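Local coordinates for protein hydrolase (Burkholderia cenocepacia, PDB 4QKU) that probably hydrolyses fumarylacetoacetate to fumarate and acetoacetate, the last step of phenylalanine and tyrosine breakdown, at a metal-dependent active site, at residues 255-260 / 405-410; 387-390 / 395-398; 73-78 / 117-122; 68-73 / 106-111. All coordinates share one frame; numbering follows the deposited sequence.

Contact 1. Residues 255-260 / 405-410. With NA (sodium ion), chain H; SO4 (sulfate ion), chain J.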
loop_
_atom_site.group_PDB
_atom_site.type_symbol
_atom_site.label_atom_id
_atom_site.label_comp_id
_atom_site.label_asym_id
_atom_site.label_seq_id
_atom_site.Cartn_x
_atom_site.Cartn_y
_atom_site.Cartn_z
ATOM N N ASN B 255 -8.816 -5.592 -13.027
ATOM C CA ASN B 255 -10.002 -4.808 -13.091
ATOM C C ASN B 255 -9.982 -3.879 -11.911
ATOM O O ASN B 255 -10.175 -4.298 -10.774
ATOM C CB ASN B 255 -11.249 -5.688 -13.053
ATOM C CG ASN B 255 -12.520 -4.894 -13.308
ATOM O OD1 ASN B 255 -12.505 -3.653 -13.350
ATOM N ND2 ASN B 255 -13.630 -5.603 -13.482
ATOM N N ASP B 256 -9.749 -2.600 -12.192
ATOM C CA ASP B 256 -9.716 -1.607 -11.142
ATOM C C ASP B 256 -11.092 -1.016 -11.000
ATOM O O ASP B 256 -11.357 0.090 -11.486
ATOM C CB ASP B 256 -8.704 -0.506 -11.397
ATOM C CG ASP B 256 -8.644 0.497 -10.238
ATOM O OD1 ASP B 256 -9.063 0.137 -9.111
ATOM O OD2 ASP B 256 -8.225 1.647 -10.448
ATOM N N TRP B 257 -11.960 -1.754 -10.320
ATOM C CA TRP B 257 -13.327 -1.310 -10.128
ATOM C C TRP B 257 -13.335 0.094 -9.585
ATOM O O TRP B 257 -12.584 0.401 -8.653
ATOM C CB TRP B 257 -14.057 -2.205 -9.141
ATOM C CG TRP B 257 -14.042 -3.683 -9.436
ATOM C CD1 TRP B 257 -13.186 -4.625 -8.905
ATOM C CD2 TRP B 257 -14.926 -4.382 -10.284
ATOM N NE1 TRP B 257 -13.497 -5.851 -9.388
ATOM C CE2 TRP B 257 -14.578 -5.738 -10.219
ATOM C CE3 TRP B 257 -16.019 -4.002 -11.068
ATOM C CZ2 TRP B 257 -15.266 -6.708 -10.918
ATOM C CZ3 TRP B 257 -16.715 -4.973 -11.750
ATOM C CH2 TRP B 257 -16.326 -6.311 -11.683
ATOM N N SER B 258 -14.193 0.935 -10.151
ATOM C CA SER B 258 -14.240 2.361 -9.827
ATOM C C SER B 258 -15.674 2.839 -9.602
ATOM O O SER B 258 -16.568 2.492 -10.377
ATOM C CB SER B 258 -13.655 3.135 -10.983
ATOM O OG SER B 258 -12.348 2.688 -11.289
ATOM N N ALA B 259 -15.910 3.601 -8.538
ATOM C CA ALA B 259 -17.201 4.243 -8.334
ATOM C C ALA B 259 -17.110 5.699 -8.772
ATOM O O ALA B 259 -16.570 6.527 -8.044
ATOM C CB ALA B 259 -17.610 4.148 -6.881
ATOM N N ARG B 260 -17.640 6.013 -9.949
ATOM C CA ARG B 260 -17.358 7.306 -10.589
ATOM C C ARG B 260 -17.989 8.486 -9.909
ATOM O O ARG B 260 -17.404 9.578 -9.913
ATOM C CB ARG B 260 -17.804 7.330 -12.044
ATOM C CG ARG B 260 -17.268 6.189 -12.879
ATOM C CD ARG B 260 -15.775 6.137 -12.818
ATOM N NE ARG B 260 -15.173 5.349 -13.886
ATOM C CZ ARG B 260 -13.862 5.256 -14.059
ATOM N NH1 ARG B 260 -13.059 5.882 -13.224
ATOM N NH2 ARG B 260 -13.351 4.542 -15.052
ATOM N N THR B 405 -25.766 1.799 -18.970
ATOM C CA THR B 405 -24.778 2.871 -18.824
ATOM C C THR B 405 -23.692 2.355 -17.876
ATOM O O THR B 405 -22.642 1.936 -18.327
ATOM C CB THR B 405 -25.390 4.184 -18.298
ATOM O OG1 THR B 405 -26.146 3.913 -17.117
ATOM C CG2 THR B 405 -26.307 4.794 -19.343
ATOM N N PHE B 406 -23.953 2.364 -16.577
ATOM C CA PHE B 406 -23.009 1.786 -15.625
ATOM C C PHE B 406 -23.470 0.424 -15.140
ATOM O O PHE B 406 -24.571 -0.007 -15.467
ATOM C CB PHE B 406 -22.750 2.769 -14.488
ATOM C CG PHE B 406 -21.994 3.972 -14.932
ATOM C CD1 PHE B 406 -20.614 3.946 -15.011
ATOM C CD2 PHE B 406 -22.672 5.119 -15.320
ATOM C CE1 PHE B 406 -19.903 5.044 -15.446
ATOM C CE2 PHE B 406 -21.970 6.224 -15.761
ATOM C CZ PHE B 406 -20.580 6.187 -15.825
ATOM N N ILE B 407 -22.640 -0.257 -14.358
ATOM C CA ILE B 407 -22.923 -1.634 -13.965
ATOM C C ILE B 407 -24.091 -1.718 -12.983
ATOM O O ILE B 407 -24.222 -0.905 -12.050
ATOM C CB ILE B 407 -21.705 -2.302 -13.308
ATOM C CG1 ILE B 407 -20.493 -2.271 -14.236
ATOM C CG2 ILE B 407 -21.984 -3.742 -12.974
ATOM C CD1 ILE B 407 -19.191 -2.391 -13.463
ATOM N N GLU B 408 -24.905 -2.751 -13.182
ATOM C CA GLU B 408 -26.070 -2.996 -12.376
ATOM C C GLU B 408 -25.881 -4.251 -11.519
ATOM O O GLU B 408 -25.170 -5.194 -11.897
ATOM C CB GLU B 408 -27.277 -3.111 -13.293
ATOM C CG GLU B 408 -27.649 -1.759 -13.880
ATOM C CD GLU B 408 -28.848 -1.802 -14.812
ATOM O OE1 GLU B 408 -29.636 -2.764 -14.748
ATOM O OE2 GLU B 408 -29.030 -0.846 -15.599
ATOM N N ASP B 409 -26.571 -4.261 -10.384
ATOM C CA ASP B 409 -26.515 -5.356 -9.450
ATOM C C ASP B 409 -26.775 -6.673 -10.188
ATOM O O ASP B 409 -27.674 -6.768 -11.037
ATOM C CB ASP B 409 -27.538 -5.146 -8.299
ATOM C CG ASP B 409 -27.135 -4.015 -7.328
ATOM O OD1 ASP B 409 -26.051 -3.391 -7.504
ATOM O OD2 ASP B 409 -27.913 -3.741 -6.379
ATOM N N GLY B 410 -25.968 -7.691 -9.887
ATOM C CA GLY B 410 -26.102 -8.971 -10.566
ATOM C C GLY B 410 -25.225 -9.104 -11.806
ATOM O O GLY B 410 -24.885 -10.222 -12.178
HETATM NA NA NA H . -10.678 -0.672 -7.551
HETATM S S SO4 J . -9.446 7.228 -14.035
HETATM O O1 SO4 J . -8.273 7.811 -13.348
HETATM O O2 SO4 J . -8.975 6.220 -15.002
HETATM O O3 SO4 J . -10.365 6.565 -13.077
HETATM O O4 SO4 J . -10.163 8.337 -14.706
#
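With CG anti to the carbonyl carbon (chi1 -53°) and a bend at the next bond, Arg-260 lays its CG against the ring of Phe-406. Arg-260 CG and Phe-406 CE1 are 3.9 Å apart, and the two side chains cross at about a right angle. Beyond CG the arginine leads away from the ring, toward the sulfate, and its guanidinium plane stands 74° from that of the ring.

The second touch is between Trp-257 and Ile-407. The delta methyl of Ile-407 comes to the indole at its edge, near the ring plane, with Ile-407 CD1 4.0 Å from Trp-257 CZ3. The side-chain ND2 of Asn-255 sits over one indole face, toward the rim. Trp-257 NE1 is hydrogen-bonded to Thr-281 OG1.

The segment 255-260 is the end of strand 248-259 in the FAH-family C-terminal domain, where the chain passes the metal site and enters helix 260-266. Asp-256 centres an inverse gamma turn. Its OD1 binds the sodium ion at 2.4 Å, and the carbonyl O of Trp-257 binds it at 2.5 Å. Lys-276, Ala-279 and Thr-280 complete the site. Ser-258 OG donates to Asp-256 O over 2.8 Å.

Arg-260 NH1 gives a moderately bent hydrogen bond of 2.8 Å (N-H...O 149°) to sulfate O3, which lies at the guanidinium edge. His-156, Gln-263 and Lys-276 also bind this sulfate, which probably came from the crystallisation liquor. Salt bridges from Arg-260 NE to Asp-220 and from NH2 to Glu-222 would fix the rotation of the guanidinium.

Contact 2. Residues 387-390 / 395-398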
loop_
_atom_site.group_PDB
_atom_site.type_symbol
_atom_site.label_atom_id
_atom_site.label_comp_id
_atom_site.label_asym_id
_atom_site.label_seq_id
_atom_site.Cartn_x
_atom_site.Cartn_y
_atom_site.Cartn_z
ATOM N N GLU B 387 -16.030 5.755 -20.342
ATOM C CA GLU B 387 -15.619 6.129 -21.699
ATOM C C GLU B 387 -16.591 5.598 -22.775
ATOM O O GLU B 387 -17.052 6.357 -23.618
ATOM C CB GLU B 387 -14.208 5.642 -21.996
ATOM C CG GLU B 387 -13.103 6.357 -21.225
ATOM C CD GLU B 387 -11.794 5.589 -21.260
ATOM O OE1 GLU B 387 -10.960 5.846 -22.154
ATOM O OE2 GLU B 387 -11.616 4.673 -20.428
ATOM N N LEU B 388 -16.936 4.317 -22.710
ATOM C CA LEU B 388 -17.790 3.683 -23.717
ATOM C C LEU B 388 -19.151 4.329 -23.858
ATOM O O LEU B 388 -19.642 4.453 -24.951
ATOM C CB LEU B 388 -18.026 2.208 -23.391
ATOM C CG LEU B 388 -16.797 1.324 -23.509
ATOM C CD1 LEU B 388 -16.983 0.046 -22.710
ATOM C CD2 LEU B 388 -16.500 1.019 -24.974
ATOM N N THR B 389 -19.743 4.759 -22.747
ATOM C CA THR B 389 -21.060 5.380 -22.779
ATOM C C THR B 389 -20.990 6.894 -22.640
ATOM O O THR B 389 -22.019 7.555 -22.526
ATOM C CB THR B 389 -21.948 4.840 -21.662
ATOM O OG1 THR B 389 -21.593 5.467 -20.432
ATOM C CG2 THR B 389 -21.767 3.348 -21.520
ATOM N N TRP B 390 -19.780 7.443 -22.662
ATOM C CA TRP B 390 -19.543 8.856 -22.404
ATOM C C TRP B 390 -20.341 9.377 -21.213
ATOM O O TRP B 390 -21.217 10.232 -21.334
ATOM C CB TRP B 390 -19.790 9.703 -23.646
ATOM C CG TRP B 390 -18.816 10.847 -23.606
ATOM C CD1 TRP B 390 -19.068 12.176 -23.339
ATOM C CD2 TRP B 390 -17.399 10.725 -23.730
ATOM N NE1 TRP B 390 -17.878 12.888 -23.344
ATOM C CE2 TRP B 390 -16.844 12.016 -23.573
ATOM C CE3 TRP B 390 -16.543 9.642 -23.945
ATOM C CZ2 TRP B 390 -15.471 12.252 -23.656
ATOM C CZ3 TRP B 390 -15.177 9.870 -24.031
ATOM C CH2 TRP B 390 -14.655 11.167 -23.877
ATOM N N PRO B 395 -25.889 4.866 -24.096
ATOM C CA PRO B 395 -25.891 3.531 -23.485
ATOM C C PRO B 395 -25.454 2.406 -24.440
ATOM O O PRO B 395 -25.576 2.535 -25.644
ATOM C CB PRO B 395 -27.349 3.329 -23.063
ATOM C CG PRO B 395 -27.959 4.693 -23.054
ATOM C CD PRO B 395 -27.214 5.506 -24.060
ATOM N N VAL B 396 -24.918 1.331 -23.878
ATOM C CA VAL B 396 -24.455 0.172 -24.625
ATOM C C VAL B 396 -25.597 -0.831 -24.747
ATOM O O VAL B 396 -26.179 -1.221 -23.729
ATOM C CB VAL B 396 -23.280 -0.523 -23.884
ATOM C CG1 VAL B 396 -22.899 -1.828 -24.545
ATOM C CG2 VAL B 396 -22.053 0.376 -23.856
ATOM N N ALA B 397 -25.909 -1.243 -25.976
ATOM C CA ALA B 397 -26.898 -2.294 -26.226
ATOM C C ALA B 397 -26.318 -3.643 -25.846
ATOM O O ALA B 397 -25.166 -3.919 -26.134
ATOM C CB ALA B 397 -27.295 -2.297 -27.694
ATOM N N LEU B 398 -27.093 -4.472 -25.165
ATOM C CA LEU B 398 -26.624 -5.807 -24.788
ATOM C C LEU B 398 -27.125 -6.920 -25.728
ATOM O O LEU B 398 -28.288 -6.961 -26.154
ATOM C CB LEU B 398 -27.074 -6.137 -23.372
ATOM C CG LEU B 398 -26.739 -5.153 -22.257
ATOM C CD1 LEU B 398 -27.256 -5.676 -20.923
ATOM C CD2 LEU B 398 -25.236 -4.901 -22.189
#
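Thr-389 and Val-396 make the closest apolar touch here, methyl to methyl. Thr-389 CG2 lies 3.8 Å from Val-396 CG2, and the two side chains cross at about a right angle. Val-396 has CG1 anti to its backbone N (chi1 173°), which leaves CG2 as the branch that meets the threonine. The same methyl reaches Leu-388 more loosely, with Val-396 CG2 4.4 Å from Leu-388 CB.

No hydrogen bond joins the two segments. Several polar bonds finish the helix instead. Thr-389 OG1 is hydrogen-bonded to Gly-392 N and to Leu-385 O, on a branch separate from the methyl that packs. Trp-390 N bonds to Glu-387 O at 3.1 Å. Together with Asn-391 N to Leu-386 O this forms a Schellman motif, and Trp-390, with positive phi, is its C-prime residue.

The contact closes a short connection of six residues between Thr-389 and Val-396, from the end of helix 385-388 to strand 396-397. That strand pairs antiparallel with strand 403-404. Strand 335-341 lies beside both segments, where Ile-337 touches Leu-388 and Val-396. Within helix 385-388, Glu-387 is hydrogen-bonded to His-156, the predicted proton acceptor on helix 154-164.

Contact 3. Residues 73-78 / 117-122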
loop_
_atom_site.group_PDB
_atom_site.type_symbol
_atom_site.label_atom_id
_atom_site.label_comp_id
_atom_site.label_asym_id
_atom_site.label_seq_id
_atom_site.Cartn_x
_atom_site.Cartn_y
_atom_site.Cartn_z
ATOM N N ALA B 73 8.092 -36.137 -5.804
ATOM C CA ALA B 73 8.397 -37.238 -6.736
ATOM C C ALA B 73 9.746 -37.121 -7.450
ATOM O O ALA B 73 10.102 -37.992 -8.228
ATOM C CB ALA B 73 7.293 -37.365 -7.767
ATOM N N GLY B 74 10.499 -36.068 -7.182
ATOM C CA GLY B 74 11.820 -35.894 -7.781
ATOM C C GLY B 74 11.821 -35.409 -9.217
ATOM O O GLY B 74 12.862 -35.361 -9.843
ATOM N N LEU B 75 10.659 -35.009 -9.727
ATOM C CA LEU B 75 10.532 -34.642 -11.125
ATOM C C LEU B 75 10.680 -33.142 -11.392
ATOM O O LEU B 75 10.605 -32.712 -12.533
ATOM C CB LEU B 75 9.204 -35.168 -11.683
ATOM C CG LEU B 75 9.073 -36.690 -11.840
ATOM C CD1 LEU B 75 7.719 -37.011 -12.441
ATOM C CD2 LEU B 75 10.173 -37.280 -12.709
ATOM N N VAL B 76 10.895 -32.353 -10.357
ATOM C CA VAL B 76 11.295 -30.964 -10.548
ATOM C C VAL B 76 12.163 -30.596 -9.367
ATOM O O VAL B 76 11.856 -30.951 -8.233
ATOM C CB VAL B 76 10.090 -29.999 -10.680
ATOM C CG1 VAL B 76 9.333 -29.880 -9.366
ATOM C CG2 VAL B 76 10.539 -28.625 -11.137
ATOM N N THR B 77 13.273 -29.930 -9.632
ATOM C CA THR B 77 14.209 -29.621 -8.573
ATOM C C THR B 77 14.513 -28.135 -8.565
ATOM O O THR B 77 14.515 -27.494 -9.598
ATOM C CB THR B 77 15.511 -30.457 -8.672
ATOM O OG1 THR B 77 16.004 -30.416 -10.010
ATOM C CG2 THR B 77 15.257 -31.926 -8.289
ATOM N N LEU B 78 14.753 -27.610 -7.368
ATOM C CA LEU B 78 15.020 -26.208 -7.147
ATOM C C LEU B 78 16.346 -26.073 -6.402
ATOM O O LEU B 78 16.896 -27.071 -5.942
ATOM C CB LEU B 78 13.889 -25.624 -6.317
ATOM C CG LEU B 78 12.699 -25.214 -7.175
ATOM C CD1 LEU B 78 11.396 -25.197 -6.386
ATOM C CD2 LEU B 78 12.985 -23.856 -7.775
ATOM N N ALA B 117 8.266 -39.719 -21.933
ATOM C CA ALA B 117 7.434 -40.766 -21.358
ATOM C C ALA B 117 7.441 -40.804 -19.812
ATOM O O ALA B 117 6.574 -41.429 -19.224
ATOM C CB ALA B 117 7.875 -42.112 -21.892
ATOM N N THR B 118 8.406 -40.138 -19.182
ATOM C CA THR B 118 8.668 -40.274 -17.754
ATOM C C THR B 118 7.425 -40.139 -16.885
ATOM O O THR B 118 7.099 -41.046 -16.122
ATOM C CB THR B 118 9.738 -39.256 -17.299
ATOM O OG1 THR B 118 10.922 -39.405 -18.107
ATOM C CG2 THR B 118 10.098 -39.456 -15.836
ATOM N N LEU B 119 6.728 -39.013 -16.983
ATOM C CA LEU B 119 5.484 -38.827 -16.247
ATOM C C LEU B 119 4.259 -39.272 -17.044
ATOM O O LEU B 119 3.298 -39.784 -16.486
ATOM C CB LEU B 119 5.322 -37.372 -15.835
ATOM C CG LEU B 119 4.006 -37.032 -15.123
ATOM C CD1 LEU B 119 3.808 -37.882 -13.875
ATOM C CD2 LEU B 119 3.963 -35.541 -14.790
ATOM N N ARG B 120 4.296 -39.096 -18.352
ATOM C CA ARG B 120 3.147 -39.432 -19.204
ATOM C C ARG B 120 2.674 -40.875 -19.056
ATOM O O ARG B 120 1.488 -41.133 -18.937
ATOM C CB ARG B 120 3.526 -39.158 -20.647
ATOM C CG ARG B 120 2.496 -39.541 -21.667
ATOM C CD ARG B 120 3.110 -39.619 -23.048
ATOM N NE ARG B 120 3.965 -40.803 -23.203
ATOM C CZ ARG B 120 4.959 -40.926 -24.092
ATOM N NH1 ARG B 120 5.282 -39.931 -24.933
ATOM N NH2 ARG B 120 5.640 -42.056 -24.150
ATOM N N ASP B 121 3.611 -41.804 -19.029
ATOM C CA ASP B 121 3.277 -43.228 -18.962
ATOM C C ASP B 121 3.194 -43.791 -17.540
ATOM O O ASP B 121 2.998 -44.991 -17.360
ATOM C CB ASP B 121 4.285 -44.015 -19.784
ATOM C CG ASP B 121 4.161 -43.748 -21.259
ATOM O OD1 ASP B 121 3.243 -43.003 -21.653
ATOM O OD2 ASP B 121 4.962 -44.312 -22.038
ATOM N N ASP B 122 3.336 -42.921 -16.536
ATOM C CA ASP B 122 3.196 -43.299 -15.120
ATOM C C ASP B 122 1.804 -42.856 -14.603
ATOM O O ASP B 122 1.655 -41.835 -13.945
ATOM C CB ASP B 122 4.333 -42.671 -14.315
ATOM C CG ASP B 122 4.424 -43.199 -12.883
ATOM O OD1 ASP B 122 3.421 -43.737 -12.366
ATOM O OD2 ASP B 122 5.495 -43.033 -12.258
#
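Leu-75 and Thr-118 lie antiparallel, side by side, and their methyls meet. Leu-75 CD2 is 3.8 Å from Thr-118 CG2. The threonine methyl is anti to its backbone N, while OG1 occupies the other branch and is hydrogen-bonded to Asp-116.

Against Leu-119 the approach is different. The two leucines cross obliquely, and Leu-75 CD1 comes 4.2 Å from Leu-119 CB. Leu-75 therefore straddles two consecutive residues, with one delta methyl for each.

The leucine sits just after a helix C-terminus. Gly-74 has positive phi in the Schellman motif that ends helix 67-72, and Leu-75 follows as the chain leaves it. The other side is the short, weakly bonded helix 117-120 of the FAH N-terminal domain. Asp-122 is the N-cap of the next helix, with OD1 bonded to Leu-125 N.

On the helix 117-120 side, Arg-120 makes a two-bond salt bridge with Asp-121 through NE and NH2. Arg-120 NE meets Asp-121 OD1 at 2.8 Å and Arg-120 NH2 meets Asp-121 OD2 at 3.2 Å. The oxygens are in the guanidinium plane, but the arginine approaches from above the carboxylate plane. Leu-111 of helix 98-111 and Leu-125 of helix 123-129 touch both Leu-75 and Leu-119.

Contact 4. Residues 68-73 / 106-111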
loop_
_atom_site.group_PDB
_atom_site.type_symbol
_atom_site.label_atom_id
_atom_site.label_comp_id
_atom_site.label_asym_id
_atom_site.label_seq_id
_atom_site.Cartn_x
_atom_site.Cartn_y
_atom_site.Cartn_z
ATOM N N ALA B 68 4.497 -28.900 -5.676
ATOM C CA ALA B 68 4.978 -29.571 -4.465
ATOM C C ALA B 68 5.038 -31.066 -4.661
ATOM O O ALA B 68 6.070 -31.682 -4.408
ATOM C CB ALA B 68 4.083 -29.254 -3.269
ATOM N N ALA B 69 3.935 -31.618 -5.171
ATOM C CA ALA B 69 3.830 -33.053 -5.471
ATOM C C ALA B 69 4.859 -33.501 -6.490
ATOM O O ALA B 69 5.431 -34.587 -6.379
ATOM C CB ALA B 69 2.438 -33.404 -5.973
ATOM N N LEU B 70 5.090 -32.663 -7.484
ATOM C CA LEU B 70 6.081 -32.971 -8.513
ATOM C C LEU B 70 7.477 -32.995 -7.892
ATOM O O LEU B 70 8.301 -33.857 -8.232
ATOM C CB LEU B 70 5.985 -31.956 -9.657
ATOM C CG LEU B 70 6.381 -32.408 -11.051
ATOM C CD1 LEU B 70 5.500 -33.548 -11.551
ATOM C CD2 LEU B 70 6.321 -31.219 -12.006
ATOM N N ALA B 71 7.726 -32.076 -6.950
ATOM C CA ALA B 71 9.023 -32.003 -6.268
ATOM C C ALA B 71 9.246 -33.221 -5.360
ATOM O O ALA B 71 10.319 -33.826 -5.390
ATOM C CB ALA B 71 9.149 -30.725 -5.480
ATOM N N ARG B 72 8.213 -33.612 -4.615
ATOM C CA ARG B 72 8.300 -34.801 -3.767
ATOM C C ARG B 72 8.639 -36.045 -4.588
ATOM O O ARG B 72 9.397 -36.891 -4.126
ATOM C CB ARG B 72 7.018 -35.013 -2.965
ATOM C CG ARG B 72 6.986 -34.193 -1.695
ATOM C CD ARG B 72 5.837 -34.598 -0.785
ATOM N NE ARG B 72 4.564 -34.195 -1.380
ATOM C CZ ARG B 72 4.026 -32.970 -1.269
ATOM N NH1 ARG B 72 2.869 -32.699 -1.865
ATOM N NH2 ARG B 72 4.622 -31.998 -0.560
ATOM N N ALA B 73 8.092 -36.137 -5.804
ATOM C CA ALA B 73 8.397 -37.238 -6.736
ATOM C C ALA B 73 9.746 -37.121 -7.450
ATOM O O ALA B 73 10.102 -37.992 -8.228
ATOM C CB ALA B 73 7.293 -37.365 -7.767
ATOM N N VAL B 106 11.956 -24.690 -17.672
ATOM C CA VAL B 106 12.638 -25.631 -18.552
ATOM C C VAL B 106 12.342 -27.081 -18.165
ATOM O O VAL B 106 12.171 -27.934 -19.040
ATOM C CB VAL B 106 14.184 -25.417 -18.555
ATOM C CG1 VAL B 106 14.927 -26.619 -19.143
ATOM C CG2 VAL B 106 14.555 -24.157 -19.328
ATOM N N GLN B 107 12.293 -27.371 -16.876
ATOM C CA GLN B 107 12.020 -28.733 -16.449
ATOM C C GLN B 107 10.584 -29.139 -16.796
ATOM O O GLN B 107 10.323 -30.274 -17.229
ATOM C CB GLN B 107 12.290 -28.888 -14.967
ATOM C CG GLN B 107 13.762 -28.780 -14.620
ATOM C CD GLN B 107 13.977 -28.706 -13.122
ATOM O OE1 GLN B 107 13.910 -29.724 -12.429
ATOM N NE2 GLN B 107 14.238 -27.500 -12.611
ATOM N N LEU B 108 9.663 -28.199 -16.611
ATOM C CA LEU B 108 8.266 -28.463 -16.873
ATOM C C LEU B 108 8.037 -28.647 -18.357
ATOM O O LEU B 108 7.430 -29.630 -18.772
ATOM C CB LEU B 108 7.384 -27.346 -16.340
ATOM C CG LEU B 108 7.338 -27.201 -14.821
ATOM C CD1 LEU B 108 6.404 -26.068 -14.462
ATOM C CD2 LEU B 108 6.921 -28.485 -14.125
ATOM N N SER B 109 8.545 -27.726 -19.159
ATOM C CA SER B 109 8.435 -27.866 -20.611
ATOM C C SER B 109 8.956 -29.224 -21.120
ATOM O O SER B 109 8.360 -29.825 -21.998
ATOM C CB SER B 109 9.166 -26.750 -21.326
ATOM O OG SER B 109 8.876 -26.803 -22.702
ATOM N N ALA B 110 10.061 -29.692 -20.555
ATOM C CA ALA B 110 10.674 -30.948 -20.985
ATOM C C ALA B 110 9.823 -32.118 -20.564
ATOM O O ALA B 110 9.515 -32.984 -21.335
ATOM C CB ALA B 110 12.081 -31.077 -20.418
ATOM N N LEU B 111 9.393 -32.097 -19.327
ATOM C CA LEU B 111 8.594 -33.191 -18.770
ATOM C C LEU B 111 7.232 -33.385 -19.445
ATOM O O LEU B 111 6.770 -34.520 -19.598
ATOM C CB LEU B 111 8.393 -32.953 -17.271
ATOM C CG LEU B 111 7.869 -34.172 -16.508
ATOM C CD1 LEU B 111 8.894 -35.309 -16.550
ATOM C CD2 LEU B 111 7.502 -33.798 -15.083
#
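Leu-70 carries the whole apolar contact from its helix, meeting two leucines one turn apart on the other. Its CD2 lies 3.5 Å from Leu-108 CD2, and these two side chains are inclined to each other as they meet. With Leu-111 the approach is tip to tip. Leu-70 CD1 is 4.1 Å from Leu-111 CD2, and Leu-70 CD2 is 4.2 Å from the same methyl. The end of Leu-111 thus faces both delta carbons of Leu-70.

Leu-70 and Leu-111 each have CG anti to the backbone N (chi1 -151° and -166°), and both direct their CB toward the opposite helix. This carries both tips in between the helices, where they meet. Leu-108 starts out to the side, and only its end comes near Leu-70. All three leucines are buried.

No hydrogen bond crosses between the segments. The polar side chains bond within their own helix or to its surroundings. Gln-107 OE1 accepts from Thr-77 N, which joins the second helix to the loop after helix 67-72. Gln-107 NE2 is hydrogen-bonded to Ser-103 O, and Ser-109 OG to Arg-23.

This is helix-to-helix packing in the FAH N-terminal domain, between helix 67-72 and the C-terminal part of helix 98-111. Helix 123-129 borders it through Val-129, which touches Leu-70. Helix 117-120 adds Leu-119, which touches both Leu-70 and Leu-111.

Contacts 3 and 4 lie in the N-terminal domain and contacts 1 and 2 in the C-terminal one, on opposite sides of the chain's centre. Contacts 3 and 4 both close before contact 1 opens. Their centres are about 6 Å apart, they share Ala-73, and their segments alternate along the chain. Touching side chains of Leu-70, Leu-75, Leu-111 and Leu-119 gather helices 67-72, 98-111 and 117-120 into one cluster. Contact 2 is nested within the loop closed by contact 1. The centres of these two are about 12 Å apart, and Thr-405 touches Thr-389 and Pro-395. Contacts 1 and 3 are about 46 Å apart between centres. Contact 1 includes part of the metal site, whereas contacts 3 and 4 are remote from it.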